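Local atomic coordinates of extracellular ligand-binding receptor (Rhodopseudomonas palustris, PDB entry 3SG0), a protein that binds benzoyl-formic acid (phenylglyoxylate) and probably serves as the periplasmic solute-binding component of an ABC transporter for aromatic acids. Residues D70-T75 with S96-V101; I145-I150 with E173-V178; I165-A170 with A221-P226; P226-Q231 with E252-L257. One frame throughout, in Å; residues are numbered along the deposited sequence. Where two conformers were deposited one is given.

Contact 1: residues D70-T75 with S96-V101; sequences DESDPT and SSLTPV. With 173 (benzoyl-formic acid), chain B.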
# COMPACT_ATOMS: atom_id res chain seq x y z
N ASP A 70 -13.97 5.41 5.52
CA ASP A 70 -14.76 4.22 5.22
C ASP A 70 -14.71 3.16 6.31
O ASP A 70 -15.29 2.09 6.15
CB ASP A 70 -14.40 3.61 3.86
CG ASP A 70 -12.93 3.29 3.72
OD1 ASP A 70 -12.34 2.67 4.64
OD2 ASP A 70 -12.36 3.65 2.66
N GLU A 71 -14.03 3.45 7.42
CA GLU A 71 -14.09 2.59 8.60
C GLU A 71 -13.51 1.20 8.33
O GLU A 71 -13.79 0.26 9.07
CB GLU A 71 -15.52 2.50 9.15
CG GLU A 71 -16.02 3.85 9.57
CD GLU A 71 -17.40 3.84 10.19
OE1 GLU A 71 -18.01 2.76 10.34
OE2 GLU A 71 -17.87 4.95 10.53
N SER A 72 -12.68 1.07 7.29
CA SER A 72 -12.15 -0.25 6.89
C SER A 72 -13.26 -1.18 6.41
O SER A 72 -13.10 -2.40 6.45
CB SER A 72 -11.37 -0.94 8.02
OG SER A 72 -10.38 -0.10 8.60
N ASP A 73 -14.37 -0.62 5.93
CA ASP A 73 -15.53 -1.41 5.56
C ASP A 73 -15.85 -1.26 4.08
O ASP A 73 -16.09 -0.16 3.59
CB ASP A 73 -16.74 -1.01 6.40
CG ASP A 73 -17.97 -1.81 6.06
OD1 ASP A 73 -18.01 -3.00 6.44
OD2 ASP A 73 -18.89 -1.26 5.42
N PRO A 74 -15.85 -2.39 3.34
CA PRO A 74 -16.10 -2.28 1.90
C PRO A 74 -17.45 -1.64 1.55
O PRO A 74 -17.54 -0.89 0.58
CB PRO A 74 -16.04 -3.73 1.41
CG PRO A 74 -15.19 -4.44 2.44
CD PRO A 74 -15.52 -3.77 3.75
N THR A 75 -18.48 -1.92 2.34
CA THR A 75 -19.80 -1.36 2.05
C THR A 75 -19.77 0.17 2.20
O THR A 75 -20.31 0.90 1.37
CB THR A 75 -20.87 -1.97 2.97
OG1 THR A 75 -20.96 -3.38 2.70
CG2 THR A 75 -22.22 -1.33 2.72
N SER A 96 -9.41 2.65 -1.64
CA SER A 96 -9.29 2.92 -0.22
C SER A 96 -7.87 2.55 0.23
O SER A 96 -6.94 2.50 -0.59
CB SER A 96 -10.36 2.11 0.53
OG SER A 96 -10.30 2.31 1.93
N SER A 97 -7.72 2.30 1.52
CA SER A 97 -6.43 1.98 2.13
C SER A 97 -6.10 0.50 2.09
O SER A 97 -4.93 0.12 2.19
CB SER A 97 -6.45 2.38 3.60
OG SER A 97 -6.89 3.72 3.80
N LEU A 98 -7.14 -0.33 2.02
CA LEU A 98 -7.00 -1.78 2.15
C LEU A 98 -7.55 -2.47 0.92
O LEU A 98 -8.44 -1.94 0.25
CB LEU A 98 -7.78 -2.31 3.36
CG LEU A 98 -7.70 -1.52 4.67
CD1 LEU A 98 -8.50 -2.22 5.77
CD2 LEU A 98 -6.26 -1.32 5.09
N THR A 99 -7.04 -3.67 0.65
CA THR A 99 -7.45 -4.42 -0.52
C THR A 99 -8.93 -4.82 -0.52
O THR A 99 -9.63 -4.55 -1.50
CB THR A 99 -6.52 -5.63 -0.74
OG1 THR A 99 -5.22 -5.17 -1.09
CG2 THR A 99 -7.05 -6.51 -1.84
N PRO A 100 -9.44 -5.45 0.55
CA PRO A 100 -10.86 -5.83 0.52
C PRO A 100 -11.78 -4.63 0.36
O PRO A 100 -12.85 -4.72 -0.24
CB PRO A 100 -11.08 -6.50 1.89
CG PRO A 100 -9.92 -6.05 2.75
CD PRO A 100 -8.78 -5.87 1.80
N VAL A 101 -11.38 -3.50 0.92
CA VAL A 101 -12.18 -2.29 0.87
C VAL A 101 -12.14 -1.65 -0.52
O VAL A 101 -13.12 -1.08 -0.99
CB VAL A 101 -11.73 -1.30 1.96
CG1 VAL A 101 -12.59 -0.07 1.96
CG2 VAL A 101 -11.76 -1.97 3.33
O1B 173 B . -3.77 -3.79 0.70
C1 173 B . -4.01 -3.97 1.87
O1A 173 B . -5.14 -4.64 2.31
C2 173 B . -2.97 -3.69 2.91
O2 173 B . -3.09 -4.11 4.02
C1G 173 B . -1.82 -2.81 2.52
C2D 173 B . -2.10 -1.54 1.73
C2E 173 B . -0.95 -0.65 1.29
C3 173 B . 0.48 -1.06 1.64
C1E 173 B . 0.73 -2.35 2.43
C1D 173 B . -0.41 -3.24 2.88
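Ser96 and Asp70 meet through a short hydrogen bond, Ser96 OG donating to Asp70 OD2 at 2.6 Å. They belong to two loops that follow strands 61-69 and 92-94 of one lobe of a periplasmic binding protein and run into helices 74-86 and 99-111. The hydroxyl reaches the carboxylate on its syn side, 22° out of the plane. The other oxygen, OD1, turns its anti lone pair to the backbone N of Ser72, closing an Asx turn within a type I' turn from Asp70 to Asp73. Thr33 and Ser35 add hydrogen bonds to OD2 and OD1, which fixes the rotation of this buried group. With an alanine in place of Asp70, Ser96 OG and Ser72 N would lose the carboxylate oxygens that accept from them, and the turn would probably become less well fixed. Beside the carboxylate, Val101 fits its two methyls against the turn: CG1 lies 3.8 Å from Asp70 OD2, and CG2, pointing anti to the carbonyl carbon, comes within 3.4 Å of Ser72 O. Pro74 rests CG on Pro100 O at 3.6 Å, while Leu98 CD1 touches Ser72 CB. On the far side of the 96-101 loop the start of helix 99-111 grips the ligand's carboxylate: Thr99 OG1 donates to O1B at 2.7 Å, and Thr99 N donates to O1A at 2.7 Å in an almost straight hydrogen bond (N-H...O 176°).

Contact 2: residues I145-I150 with E173-V178; sequences IMAEAI and EGYYKV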
# COMPACT_ATOMS: atom_id res chain seq x y z
N ILE A 145 5.41 -8.77 -6.51
CA ILE A 145 6.80 -8.34 -6.62
C ILE A 145 7.50 -8.49 -5.28
O ILE A 145 8.61 -9.00 -5.19
CB ILE A 145 6.88 -6.86 -7.07
CG1 ILE A 145 6.26 -6.69 -8.46
CG2 ILE A 145 8.31 -6.36 -7.04
CD1 ILE A 145 6.03 -5.23 -8.85
N MSE A 146 6.83 -8.03 -4.23
CA MSE A 146 7.40 -8.10 -2.89
C MSE A 146 7.52 -9.54 -2.40
O MSE A 146 8.52 -9.91 -1.78
CB MSE A 146 6.56 -7.27 -1.92
CG MSE A 146 6.52 -5.79 -2.28
SE MSE A 146 8.29 -4.95 -2.21
CE MSE A 146 7.95 -3.29 -3.14
N ALA A 147 6.50 -10.35 -2.68
CA ALA A 147 6.50 -11.75 -2.27
C ALA A 147 7.64 -12.51 -2.95
O ALA A 147 8.30 -13.35 -2.32
CB ALA A 147 5.17 -12.40 -2.58
N GLU A 148 7.89 -12.23 -4.22
CA GLU A 148 9.00 -12.88 -4.91
C GLU A 148 10.32 -12.48 -4.28
O GLU A 148 11.19 -13.33 -4.07
CB GLU A 148 8.99 -12.53 -6.40
CG GLU A 148 7.82 -13.13 -7.18
CD GLU A 148 7.92 -14.64 -7.35
OE1 GLU A 148 8.95 -15.23 -6.95
OE2 GLU A 148 6.96 -15.24 -7.87
N ALA A 149 10.48 -11.20 -3.96
CA ALA A 149 11.73 -10.72 -3.38
C ALA A 149 12.00 -11.29 -1.98
O ALA A 149 13.12 -11.70 -1.66
CB ALA A 149 11.75 -9.20 -3.35
N ILE A 150 10.98 -11.31 -1.13
CA ILE A 150 11.16 -11.85 0.21
C ILE A 150 11.36 -13.36 0.17
O ILE A 150 12.15 -13.90 0.94
CB ILE A 150 10.01 -11.42 1.17
CG1 ILE A 150 10.42 -11.65 2.63
CG2 ILE A 150 8.70 -12.12 0.84
CD1 ILE A 150 11.61 -10.81 3.08
N GLU A 173 -3.90 -13.56 1.09
CA GLU A 173 -3.84 -14.66 0.14
C GLU A 173 -2.94 -14.38 -1.06
O GLU A 173 -2.40 -15.31 -1.67
CB GLU A 173 -5.24 -15.09 -0.29
CG GLU A 173 -6.01 -15.80 0.81
CD GLU A 173 -5.34 -17.09 1.25
OE1 GLU A 173 -5.35 -18.06 0.46
OE2 GLU A 173 -4.79 -17.14 2.36
N GLY A 174 -2.76 -13.12 -1.41
CA GLY A 174 -1.83 -12.77 -2.46
C GLY A 174 -0.40 -13.15 -2.10
O GLY A 174 0.38 -13.55 -2.97
N TYR A 175 -0.04 -13.01 -0.82
CA TYR A 175 1.26 -13.47 -0.35
C TYR A 175 1.34 -14.99 -0.34
O TYR A 175 2.30 -15.57 -0.85
CB TYR A 175 1.62 -12.87 1.03
CG TYR A 175 2.17 -11.49 0.85
CD1 TYR A 175 3.52 -11.30 0.57
CD2 TYR A 175 1.34 -10.38 0.87
CE1 TYR A 175 4.03 -10.03 0.33
CE2 TYR A 175 1.85 -9.11 0.64
CZ TYR A 175 3.19 -8.94 0.37
OH TYR A 175 3.69 -7.69 0.10
N TYR A 176 0.34 -15.63 0.25
CA TYR A 176 0.39 -17.08 0.34
C TYR A 176 0.52 -17.72 -1.04
O TYR A 176 1.34 -18.63 -1.25
CB TYR A 176 -0.84 -17.64 1.04
CG TYR A 176 -0.75 -19.14 1.15
CD1 TYR A 176 0.03 -19.73 2.14
CD2 TYR A 176 -1.37 -19.97 0.22
CE1 TYR A 176 0.15 -21.10 2.23
CE2 TYR A 176 -1.25 -21.35 0.31
CZ TYR A 176 -0.49 -21.90 1.32
OH TYR A 176 -0.37 -23.27 1.41
N LYS A 177 -0.28 -17.28 -1.99
CA LYS A 177 -0.29 -17.95 -3.29
C LYS A 177 1.06 -17.83 -4.00
O LYS A 177 1.53 -18.79 -4.61
CB LYS A 177 -1.45 -17.48 -4.16
CG LYS A 177 -1.26 -16.18 -4.90
CD LYS A 177 -2.39 -16.00 -5.91
CE LYS A 177 -2.35 -14.65 -6.59
NZ LYS A 177 -3.58 -14.40 -7.40
N VAL A 178 1.69 -16.66 -3.92
CA VAL A 178 2.97 -16.47 -4.58
C VAL A 178 4.09 -17.23 -3.88
O VAL A 178 4.91 -17.88 -4.54
CB VAL A 178 3.31 -14.97 -4.73
CG1 VAL A 178 4.72 -14.79 -5.28
CG2 VAL A 178 2.29 -14.31 -5.63
O HOH W 1 5.49 -17.53 -7.29
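Tyr175 swings its CG away from its own carbonyl carbon (chi1 -82°), and the ring thereby extends alongside Ala147 toward Met146. Val178, one turn further on, has CG1 anti to its backbone N (chi1 174°), directing that methyl at the neighbouring helix. Between these two side chains sits Ala147 CB, 3.7 Å from Tyr175 CD1 and 3.6 Å from Val178 CG1. It approaches the ring obliquely. Selenomethionine Met146 runs side by side with the tyrosine, and its CB lies 3.5 Å from Tyr175 OH before the bent chain carries the selenium away toward strand 266-269. The phenolic oxygen is hydrogen-bonded to Asp143 at the start of the same helix as Met146, a bond that restrains the far end of the ring. These groups join helices 143-156 and 170-186, which precede and follow strand 161-167 in the alpha/beta lobe of the binding protein. The short segments cross at -47° with their axes 9.2 Å apart at closest approach, and the small alanine side chain suits the place where the backbones come near. At the partly exposed margin, Glu148, in one of its two conformers, bends at chi2 and crosses Val178 at about a right angle, bringing OE2 within 3.5 Å of CG1. In that conformer one water molecule donates to both Glu148 OE2 and Val178 O, at 2.8 Å each, bridging a side chain of one helix to a backbone carbonyl of the other. Tyr175 also packs against Ala221 of strand 217-221 and meets the ring of Tyr171 edge-to-face.

Contact 3: residues I165-A170 with A221-P226; sequences IGFSDA and ASAGTP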
# COMPACT_ATOMS: atom_id res chain seq x y z
N ILE A 165 1.22 -17.52 8.56
CA ILE A 165 -0.08 -17.02 8.98
C ILE A 165 -0.33 -15.70 8.26
O ILE A 165 0.59 -14.90 8.10
CB ILE A 165 -0.18 -16.83 10.52
CG1 ILE A 165 -1.57 -16.34 10.91
CG2 ILE A 165 0.91 -15.90 11.05
CD1 ILE A 165 -1.82 -16.32 12.41
N GLY A 166 -1.55 -15.49 7.81
CA GLY A 166 -1.85 -14.24 7.12
C GLY A 166 -3.33 -13.92 7.22
O GLY A 166 -4.13 -14.74 7.68
N PHE A 167 -3.70 -12.72 6.79
CA PHE A 167 -5.10 -12.35 6.81
C PHE A 167 -5.91 -13.26 5.89
O PHE A 167 -5.46 -13.63 4.79
CB PHE A 167 -5.29 -10.92 6.30
CG PHE A 167 -4.86 -9.83 7.26
CD1 PHE A 167 -4.88 -9.99 8.64
CD2 PHE A 167 -4.49 -8.60 6.73
CE1 PHE A 167 -4.51 -8.93 9.47
CE2 PHE A 167 -4.13 -7.55 7.55
CZ PHE A 167 -4.14 -7.70 8.92
N SER A 168 -7.13 -13.56 6.31
CA SER A 168 -8.08 -14.31 5.49
C SER A 168 -8.78 -13.37 4.50
O SER A 168 -10.01 -13.23 4.52
CB SER A 168 -9.10 -15.02 6.38
OG SER A 168 -9.59 -14.13 7.36
N ASP A 169 -8.00 -12.71 3.66
CA ASP A 169 -8.55 -11.84 2.63
C ASP A 169 -7.60 -11.80 1.45
O ASP A 169 -6.57 -12.49 1.45
CB ASP A 169 -8.86 -10.43 3.18
CG ASP A 169 -7.63 -9.66 3.62
OD1 ASP A 169 -6.51 -9.92 3.12
OD2 ASP A 169 -7.79 -8.77 4.48
N ALA A 170 -7.93 -11.00 0.44
CA ALA A 170 -7.15 -11.02 -0.79
C ALA A 170 -5.73 -10.48 -0.61
O ALA A 170 -4.83 -10.84 -1.36
CB ALA A 170 -7.87 -10.26 -1.89
N ALA A 221 1.65 -12.49 6.85
CA ALA A 221 1.11 -11.59 5.84
C ALA A 221 -0.03 -10.78 6.46
O ALA A 221 -1.18 -11.23 6.53
CB ALA A 221 0.62 -12.36 4.62
N SER A 222 0.30 -9.58 6.90
CA SER A 222 -0.61 -8.74 7.68
C SER A 222 -0.30 -7.27 7.41
O SER A 222 0.60 -6.95 6.63
CB SER A 222 -0.44 -9.10 9.16
OG SER A 222 -1.35 -8.39 9.97
N ALA A 223 -1.04 -6.38 8.05
CA ALA A 223 -0.84 -4.95 7.83
C ALA A 223 -1.38 -4.16 9.00
O ALA A 223 -2.36 -4.57 9.65
CB ALA A 223 -1.51 -4.50 6.55
N GLY A 224 -0.78 -3.01 9.26
CA GLY A 224 -1.21 -2.15 10.34
C GLY A 224 -0.93 -2.75 11.71
O GLY A 224 -0.14 -3.68 11.85
N THR A 225 -1.59 -2.21 12.72
CA THR A 225 -1.37 -2.70 14.06
C THR A 225 -1.78 -4.16 14.30
O THR A 225 -1.19 -4.80 15.16
CB THR A 225 -1.92 -1.73 15.13
OG1 THR A 225 -3.27 -1.39 14.82
CG2 THR A 225 -1.09 -0.46 15.16
N PRO A 226 -2.75 -4.70 13.54
CA PRO A 226 -3.05 -6.13 13.71
C PRO A 226 -1.86 -7.06 13.42
O PRO A 226 -1.91 -8.22 13.80
CB PRO A 226 -4.16 -6.38 12.70
CG PRO A 226 -4.89 -5.08 12.64
CD PRO A 226 -3.78 -4.04 12.70
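Phe167 lays one face of its ring over the backbone of Ser222, whose CA stands 3.9 Å from the ring centroid and 18° off the normal, a CH-pi contact displaced toward the rim. The torsion that sets CG anti to the carbonyl carbon (chi1 -74°) sends the ring across to the 221-226 segment. Its outer end is closely surrounded: CZ comes within 3.1 Å of Ser222 OG, CE2 lies near the backbone N and CB of Ala223, and Pro226 CB sits at the ring edge, 4.0 Å from CZ. The serine hydroxyl has its polar partner in Tyr196 OH, and the ring of Tyr196 also meets that of Phe167. Beneath this cluster, strands 161-167 and 217-221 lie next to each other in a four-stranded parallel sheet, and both strands end here at the C-terminal edge of the sheet, the usual site of ligand-binding loops in an alpha/beta lobe of this kind. Two backbone bonds flank Gly166: Ala221 N donates to Ile165 O, in the carbonyl plane, and Phe167 N donates to Ala221 O at 2.9 Å, nearly along the C=O axis. Gly166 has no side chain, and Ala221 CB packs at 4.0 Å from its CA; a CB on Gly166 would come too close to Ala221 CB. Beyond the ring, Ala223 touches the bound benzoyl-formic acid, while Asp169 forms a salt bridge with Arg198, which hydrogen-bonds that ligand.

Contact 4: residues P226-Q231 with E252-L257; sequences PAVLPQ and EEFIKL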
# COMPACT_ATOMS: atom_id res chain seq x y z
N PRO A 226 -2.75 -4.70 13.54
CA PRO A 226 -3.05 -6.13 13.71
C PRO A 226 -1.86 -7.06 13.42
O PRO A 226 -1.91 -8.22 13.80
CB PRO A 226 -4.16 -6.38 12.70
CG PRO A 226 -4.89 -5.08 12.64
CD PRO A 226 -3.78 -4.04 12.70
N ALA A 227 -0.83 -6.58 12.73
CA ALA A 227 0.33 -7.42 12.41
C ALA A 227 1.19 -7.73 13.62
O ALA A 227 2.01 -8.65 13.59
CB ALA A 227 1.17 -6.76 11.32
N VAL A 228 1.05 -6.95 14.68
CA VAL A 228 1.85 -7.19 15.89
C VAL A 228 1.45 -8.49 16.58
O VAL A 228 2.31 -9.25 17.03
CB VAL A 228 1.76 -6.01 16.88
CG1 VAL A 228 2.44 -6.35 18.19
CG2 VAL A 228 2.39 -4.76 16.25
N LEU A 229 0.15 -8.74 16.66
CA LEU A 229 -0.38 -9.87 17.42
C LEU A 229 0.28 -11.22 17.10
O LEU A 229 0.77 -11.90 18.00
CB LEU A 229 -1.90 -9.95 17.24
CG LEU A 229 -2.61 -11.16 17.83
CD1 LEU A 229 -2.40 -11.23 19.34
CD2 LEU A 229 -4.09 -11.13 17.50
N PRO A 230 0.30 -11.64 15.83
CA PRO A 230 0.92 -12.95 15.57
C PRO A 230 2.41 -13.00 15.90
O PRO A 230 2.90 -14.04 16.32
CB PRO A 230 0.69 -13.17 14.07
CG PRO A 230 0.37 -11.80 13.52
CD PRO A 230 -0.34 -11.08 14.62
N GLN A 231 3.13 -11.89 15.71
CA GLN A 231 4.55 -11.89 16.01
C GLN A 231 4.80 -11.98 17.52
O GLN A 231 5.63 -12.77 17.96
CB GLN A 231 5.24 -10.66 15.39
CG GLN A 231 6.74 -10.64 15.66
CD GLN A 231 7.55 -10.11 14.50
OE1 GLN A 231 7.02 -9.61 13.51
NE2 GLN A 231 8.87 -10.23 14.62
N GLU A 252 6.00 3.29 11.84
CA GLU A 252 6.60 3.35 13.17
C GLU A 252 5.62 2.93 14.28
O GLU A 252 6.04 2.55 15.37
CB GLU A 252 7.20 4.73 13.43
CG GLU A 252 8.53 4.96 12.71
CD GLU A 252 8.43 5.09 11.20
OE1 GLU A 252 7.36 5.50 10.69
OE2 GLU A 252 9.43 4.78 10.51
N GLU A 253 4.31 2.97 14.01
CA GLU A 253 3.34 2.48 15.00
C GLU A 253 3.52 0.99 15.28
O GLU A 253 3.29 0.53 16.40
CB GLU A 253 1.91 2.73 14.53
CG GLU A 253 1.54 4.18 14.38
CD GLU A 253 0.08 4.39 14.02
OE1 GLU A 253 -0.77 3.68 14.60
OE2 GLU A 253 -0.21 5.24 13.17
N PHE A 254 3.91 0.24 14.26
CA PHE A 254 4.17 -1.19 14.40
C PHE A 254 5.40 -1.42 15.27
O PHE A 254 5.42 -2.30 16.13
CB PHE A 254 4.34 -1.81 13.01
CG PHE A 254 4.77 -3.26 13.03
CD1 PHE A 254 3.84 -4.28 13.09
CD2 PHE A 254 6.12 -3.58 12.96
CE1 PHE A 254 4.25 -5.60 13.09
CE2 PHE A 254 6.53 -4.90 12.96
CZ PHE A 254 5.59 -5.91 13.03
N ILE A 255 6.44 -0.61 15.06
CA ILE A 255 7.65 -0.72 15.86
C ILE A 255 7.35 -0.41 17.32
O ILE A 255 7.79 -1.13 18.22
CB ILE A 255 8.77 0.22 15.34
CG1 ILE A 255 9.23 -0.22 13.95
CG2 ILE A 255 9.95 0.26 16.32
CD1 ILE A 255 10.28 0.67 13.33
N LYS A 256 6.59 0.66 17.55
CA LYS A 256 6.29 1.09 18.91
C LYS A 256 5.46 0.05 19.66
O LYS A 256 5.76 -0.29 20.81
CB LYS A 256 5.56 2.43 18.89
CG LYS A 256 5.22 3.00 20.26
CD LYS A 256 4.53 4.35 20.12
CE LYS A 256 3.99 4.84 21.44
NZ LYS A 256 3.16 6.07 21.26
N LEU A 257 4.42 -0.45 19.02
CA LEU A 257 3.54 -1.43 19.64
C LEU A 257 4.24 -2.77 19.81
O LEU A 257 4.07 -3.45 20.82
CB LEU A 257 2.26 -1.59 18.82
CG LEU A 257 1.17 -2.46 19.43
CD1 LEU A 257 0.63 -1.83 20.71
CD2 LEU A 257 0.04 -2.70 18.43
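The ring of Phe254 has Gln231 OE1 and the carbonyl carbon of Ala227 at its edge, near the plane, with OE1 4.0 Å from CZ. The amide plane of Gln231 is turned 63° from that of the ring, and the two side chains cross at about a right angle. That amide oxygen accepts a hydrogen bond from Gln245 NE2. Two aliphatic groups reach the ring obliquely: Val228 CG2 at 3.5 Å from CD1, and Ala227 CB at 3.7 Å from CE1. With its CG anti to the backbone N (chi1 173°), Phe254 is carried out from its helix toward these groups, and it slides past Val228 in the opposite direction. The same valine methyl also meets Leu257, one turn after Phe254, with Val228 CG2 3.8 Å from Leu257 CD2. Val228 is thus wedged between the phenyl ring and the leucine, and the contact is made largely through side-chain packing; no hydrogen bond joins the two segments. An alanine in place of Phe254 would remove the ring and probably open a gap beside Ala227 and Val228, leaving the helices joined mainly through Leu257. Leu257 lies at the solvent-exposed margin, whereas the ring is buried and also touches Val262 and Ile377. In the lobe, the contact fastens the start of helix 228-236 to helix 252-258; Gln231 and Pro230 rest on Ile220 of strand 217-221, and Ile255 packs against strands 373-378 and 381-384.

How the contacts relate
Along the chain, contact 1 closes first, contacts 2 and 3 follow with their segments alternating, and contact 4 comes last, sharing Pro226 with contact 3. Contact 1 belongs to the lobe of the six-stranded mixed sheet, and the others to that of the four-stranded parallel sheet. Contact 3 lies in the middle, its centre 12 to 14 Å from those of the other three. It touches contact 1 where Thr99 CG2 packs 3.8 Å from Ala170 CB, contact 4 through Ser222 and Ala227, and also contact 2, whose helices 143-156 and 170-186 come just before and after strand 161-167. Contacts 1 and 3 thus face each other across the cleft holding benzoyl-formic acid, consistent with a closed, ligand-bound form.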